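Local coordinates for Di-haem cytochrome c peroxidase family protein (Burkholderia thailandensis E264, PDB 6NX0) that is a diheme enzyme of the bacterial cytochrome c peroxidase/MauG family that forms an unusually stable bis-Fe(IV) state and probably reduces peroxide by electron transfer, at residues A215-T227 with V241-G253. Sequence-based numbering, arbitrary orientation.
Sequences ASAAALMRKIGRT and VRRDPERMVRVLG. With NO3 (nitrate ion), chain H.
Helix 217-225 packs against helix 245-253 at a crossing angle of 72°, their axes 8.6 Å apart at closest approach, and the chain draws nearest where Ala-218 faces Pro-245 and Gly-225 faces Arg-242. Met-221 fills the middle of the joint. With CG anti to the backbone N (chi1 173°) and the chain bent at chi3, its thioether is laid over the turn that leads into the second helix: SD lies 3.4 Å from Pro-245 N, and CG rests 3.4 Å from Val-241 O, a buried carbonyl without a hydrogen-bond partner in the model. Where both helices begin, Ala-217 CB sits 3.8 Å from Pro-245 CB, and as far from Val-249 CG2 one turn further along, while the proline ring also leans on Ala-218. Deeper in, the branch Ile-224 CG2 meets Met-248 CE at 3.6 Å, and Leu-252 CD1 is approached tip to tip by Leu-220 CD2 and Ile-224 CD1. The polar link lies at the far end of the first helix. Arg-242, extended from CG to NE, runs along Gly-225 and donates from NE to a lone pair of Gly-225 O (2.8 Å, 165° at the hydrogen), with the oxygen almost in the guanidinium plane. A water accepts from Arg-242 NH2 and donates to Gly-225 O and Thr-227 O. Asp-244 N-caps the second helix, and Glu-246 salt-bridges Arg-203. This is steep helix-helix packing within the di-haem peroxidase family region: helix 228-237 connects the segments and covers Met-248 through Leu-233, Phe-207 of helix 203-207 touches Ala-217, Leu-220 and Val-249, and the Leu-252 side chain lies about 7 Å from a heme c.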
# COMPACT_ATOMS: atom_id res chain seq x y z
N ALA A 215 24.63 2.37 -4.61
CA ALA A 215 25.28 3.52 -4.00
C ALA A 215 24.78 4.84 -4.59
O ALA A 215 24.70 5.85 -3.88
CB ALA A 215 26.80 3.39 -4.19
N SER A 216 24.44 4.84 -5.87
CA SER A 216 24.07 6.03 -6.59
C SER A 216 23.55 5.60 -7.95
O SER A 216 23.80 4.47 -8.39
CB SER A 216 25.25 6.97 -6.80
OG SER A 216 26.16 6.37 -7.71
N ALA A 217 22.85 6.51 -8.61
CA ALA A 217 22.44 6.24 -9.99
C ALA A 217 23.64 6.02 -10.89
O ALA A 217 23.58 5.18 -11.81
CB ALA A 217 21.58 7.39 -10.52
N ALA A 218 24.74 6.74 -10.67
CA ALA A 218 25.93 6.55 -11.49
C ALA A 218 26.50 5.15 -11.33
O ALA A 218 26.94 4.52 -12.31
CB ALA A 218 26.98 7.60 -11.12
N ALA A 219 26.54 4.64 -10.09
CA ALA A 219 27.03 3.29 -9.86
C ALA A 219 26.11 2.26 -10.49
O ALA A 219 26.56 1.29 -11.10
CB ALA A 219 27.17 3.05 -8.35
N LEU A 220 24.80 2.44 -10.31
CA LEU A 220 23.86 1.47 -10.85
C LEU A 220 23.93 1.45 -12.36
O LEU A 220 23.86 0.38 -12.98
CB LEU A 220 22.45 1.80 -10.37
CG LEU A 220 21.34 0.89 -10.91
CD1 LEU A 220 21.58 -0.57 -10.46
CD2 LEU A 220 19.96 1.38 -10.50
N MET A 221 24.05 2.63 -12.98
CA MET A 221 24.14 2.71 -14.43
C MET A 221 25.33 1.91 -14.94
O MET A 221 25.20 1.15 -15.91
CB MET A 221 24.28 4.18 -14.84
CG MET A 221 24.56 4.43 -16.31
SD MET A 221 25.03 6.14 -16.59
CE MET A 221 26.73 6.13 -16.00
N ARG A 222 26.49 2.08 -14.31
CA ARG A 222 27.68 1.39 -14.75
C ARG A 222 27.53 -0.11 -14.58
O ARG A 222 27.93 -0.88 -15.45
CB ARG A 222 28.90 1.88 -13.96
CG ARG A 222 29.39 3.25 -14.39
CD ARG A 222 30.45 3.79 -13.42
NE ARG A 222 31.13 4.94 -14.03
CZ ARG A 222 30.62 6.16 -14.11
NH1 ARG A 222 29.41 6.42 -13.62
NH2 ARG A 222 31.33 7.13 -14.68
N LYS A 223 26.92 -0.53 -13.47
CA LYS A 223 26.70 -1.94 -13.25
C LYS A 223 25.77 -2.53 -14.32
O LYS A 223 26.09 -3.55 -14.95
CB LYS A 223 26.12 -2.14 -11.85
CG LYS A 223 25.78 -3.59 -11.55
CD LYS A 223 25.46 -3.80 -10.08
CE LYS A 223 24.25 -3.03 -9.59
NZ LYS A 223 23.88 -3.45 -8.20
N ILE A 224 24.61 -1.89 -14.53
CA ILE A 224 23.64 -2.42 -15.49
C ILE A 224 24.23 -2.40 -16.90
O ILE A 224 23.97 -3.29 -17.72
CB ILE A 224 22.34 -1.61 -15.43
CG1 ILE A 224 21.61 -1.83 -14.10
CG2 ILE A 224 21.46 -1.93 -16.63
CD1 ILE A 224 20.33 -1.02 -13.98
N GLY A 225 25.02 -1.36 -17.20
CA GLY A 225 25.54 -1.19 -18.55
C GLY A 225 26.42 -2.33 -19.02
O GLY A 225 26.61 -2.49 -20.23
N ARG A 226 26.96 -3.12 -18.09
CA ARG A 226 27.84 -4.24 -18.39
C ARG A 226 27.08 -5.54 -18.55
O ARG A 226 27.72 -6.59 -18.73
CB ARG A 226 28.91 -4.41 -17.30
CG ARG A 226 29.86 -3.23 -17.13
CD ARG A 226 30.79 -3.43 -15.91
NE ARG A 226 31.54 -2.21 -15.60
CZ ARG A 226 31.44 -1.49 -14.47
NH1 ARG A 226 32.19 -0.39 -14.32
NH2 ARG A 226 30.63 -1.86 -13.48
N THR A 227 25.75 -5.50 -18.52
CA THR A 227 24.94 -6.71 -18.47
C THR A 227 23.99 -6.78 -19.66
O THR A 227 23.79 -5.81 -20.42
CB THR A 227 24.12 -6.79 -17.16
OG1 THR A 227 23.02 -5.86 -17.20
CG2 THR A 227 24.99 -6.56 -15.94
N VAL A 241 21.67 5.42 -22.30
CA VAL A 241 21.30 4.84 -21.00
C VAL A 241 22.54 4.42 -20.22
O VAL A 241 22.47 4.31 -18.99
CB VAL A 241 20.34 3.64 -21.13
CG1 VAL A 241 19.05 4.04 -21.78
CG2 VAL A 241 21.01 2.48 -21.85
N ARG A 242 23.66 4.13 -20.89
CA ARG A 242 24.89 3.73 -20.21
C ARG A 242 25.75 4.90 -19.78
O ARG A 242 26.77 4.67 -19.11
CB ARG A 242 25.74 2.85 -21.12
CG ARG A 242 25.20 1.50 -21.40
CD ARG A 242 26.36 0.65 -21.90
NE ARG A 242 25.91 -0.69 -22.26
CZ ARG A 242 25.35 -0.98 -23.43
NH1 ARG A 242 25.17 -0.03 -24.33
NH2 ARG A 242 24.98 -2.22 -23.69
N ARG A 243 25.41 6.13 -20.16
CA ARG A 243 26.26 7.28 -19.90
C ARG A 243 25.57 8.41 -19.15
O ARG A 243 26.26 9.31 -18.66
CB ARG A 243 26.80 7.86 -21.23
CG ARG A 243 27.63 6.88 -22.04
CD ARG A 243 28.99 6.60 -21.39
NE ARG A 243 29.80 7.82 -21.30
CZ ARG A 243 30.55 8.31 -22.28
NH1 ARG A 243 31.24 9.43 -22.08
NH2 ARG A 243 30.64 7.71 -23.46
N ASP A 244 24.25 8.38 -19.02
CA ASP A 244 23.48 9.42 -18.33
C ASP A 244 22.76 8.75 -17.17
O ASP A 244 21.76 8.05 -17.39
CB ASP A 244 22.49 10.04 -19.32
CG ASP A 244 21.65 11.15 -18.73
OD1 ASP A 244 21.47 11.21 -17.50
OD2 ASP A 244 21.12 11.96 -19.54
N PRO A 245 23.23 8.92 -15.92
CA PRO A 245 22.62 8.16 -14.82
C PRO A 245 21.13 8.42 -14.68
O PRO A 245 20.37 7.50 -14.37
CB PRO A 245 23.40 8.64 -13.59
CG PRO A 245 24.73 9.12 -14.14
CD PRO A 245 24.43 9.66 -15.50
N GLU A 246 20.68 9.66 -14.86
CA GLU A 246 19.27 9.95 -14.65
C GLU A 246 18.41 9.39 -15.78
O GLU A 246 17.29 8.95 -15.54
CB GLU A 246 19.05 11.47 -14.49
CG GLU A 246 19.62 12.02 -13.17
CD GLU A 246 19.12 11.26 -11.94
OE1 GLU A 246 19.94 10.83 -11.11
OE2 GLU A 246 17.89 11.09 -11.83
N ARG A 247 18.95 9.32 -17.00
CA ARG A 247 18.23 8.66 -18.09
C ARG A 247 18.05 7.17 -17.78
O ARG A 247 16.97 6.60 -18.00
CB ARG A 247 19.01 8.88 -19.39
CG ARG A 247 18.50 8.14 -20.60
CD ARG A 247 17.20 8.65 -21.09
NE ARG A 247 16.85 8.00 -22.35
CZ ARG A 247 15.62 7.96 -22.86
NH1 ARG A 247 14.61 8.54 -22.22
NH2 ARG A 247 15.41 7.32 -24.00
N MET A 248 19.09 6.52 -17.27
CA MET A 248 18.96 5.11 -16.89
C MET A 248 17.82 4.93 -15.90
O MET A 248 16.98 4.04 -16.05
CB MET A 248 20.28 4.59 -16.32
CG MET A 248 20.23 3.14 -15.77
SD MET A 248 19.73 1.89 -16.98
CE MET A 248 21.32 1.52 -17.72
N VAL A 249 17.78 5.76 -14.86
CA VAL A 249 16.72 5.60 -13.85
C VAL A 249 15.36 5.85 -14.48
O VAL A 249 14.38 5.14 -14.20
CB VAL A 249 16.98 6.54 -12.65
CG1 VAL A 249 15.81 6.49 -11.66
CG2 VAL A 249 18.27 6.17 -11.96
N ARG A 250 15.26 6.86 -15.35
CA ARG A 250 13.98 7.16 -15.96
C ARG A 250 13.48 6.01 -16.81
O ARG A 250 12.30 5.69 -16.78
CB ARG A 250 14.06 8.44 -16.80
CG ARG A 250 14.08 9.70 -15.93
CD ARG A 250 13.77 10.95 -16.74
NE ARG A 250 14.66 11.09 -17.88
CZ ARG A 250 15.85 11.69 -17.85
NH1 ARG A 250 16.31 12.22 -16.72
NH2 ARG A 250 16.58 11.76 -18.95
N VAL A 251 14.36 5.37 -17.58
CA VAL A 251 13.84 4.33 -18.48
C VAL A 251 13.58 3.04 -17.72
O VAL A 251 12.69 2.28 -18.10
CB VAL A 251 14.75 4.12 -19.70
CG1 VAL A 251 14.92 5.43 -20.45
CG2 VAL A 251 16.07 3.51 -19.32
N LEU A 252 14.31 2.77 -16.62
CA LEU A 252 13.92 1.69 -15.71
C LEU A 252 12.50 1.91 -15.22
O LEU A 252 11.69 0.98 -15.19
CB LEU A 252 14.88 1.63 -14.52
CG LEU A 252 16.29 1.08 -14.76
CD1 LEU A 252 17.18 1.22 -13.51
CD2 LEU A 252 16.21 -0.36 -15.21
N GLY A 253 12.19 3.16 -14.86
CA GLY A 253 10.84 3.49 -14.44
C GLY A 253 9.78 3.34 -15.52
O GLY A 253 8.68 2.87 -15.24
N NO3 H . 25.90 -0.08 -7.29
O1 NO3 H . 24.88 0.39 -7.82
O2 NO3 H . 26.31 0.35 -6.14
O3 NO3 H . 26.53 -0.96 -7.96
O HOH W 1 25.71 -4.74 -22.20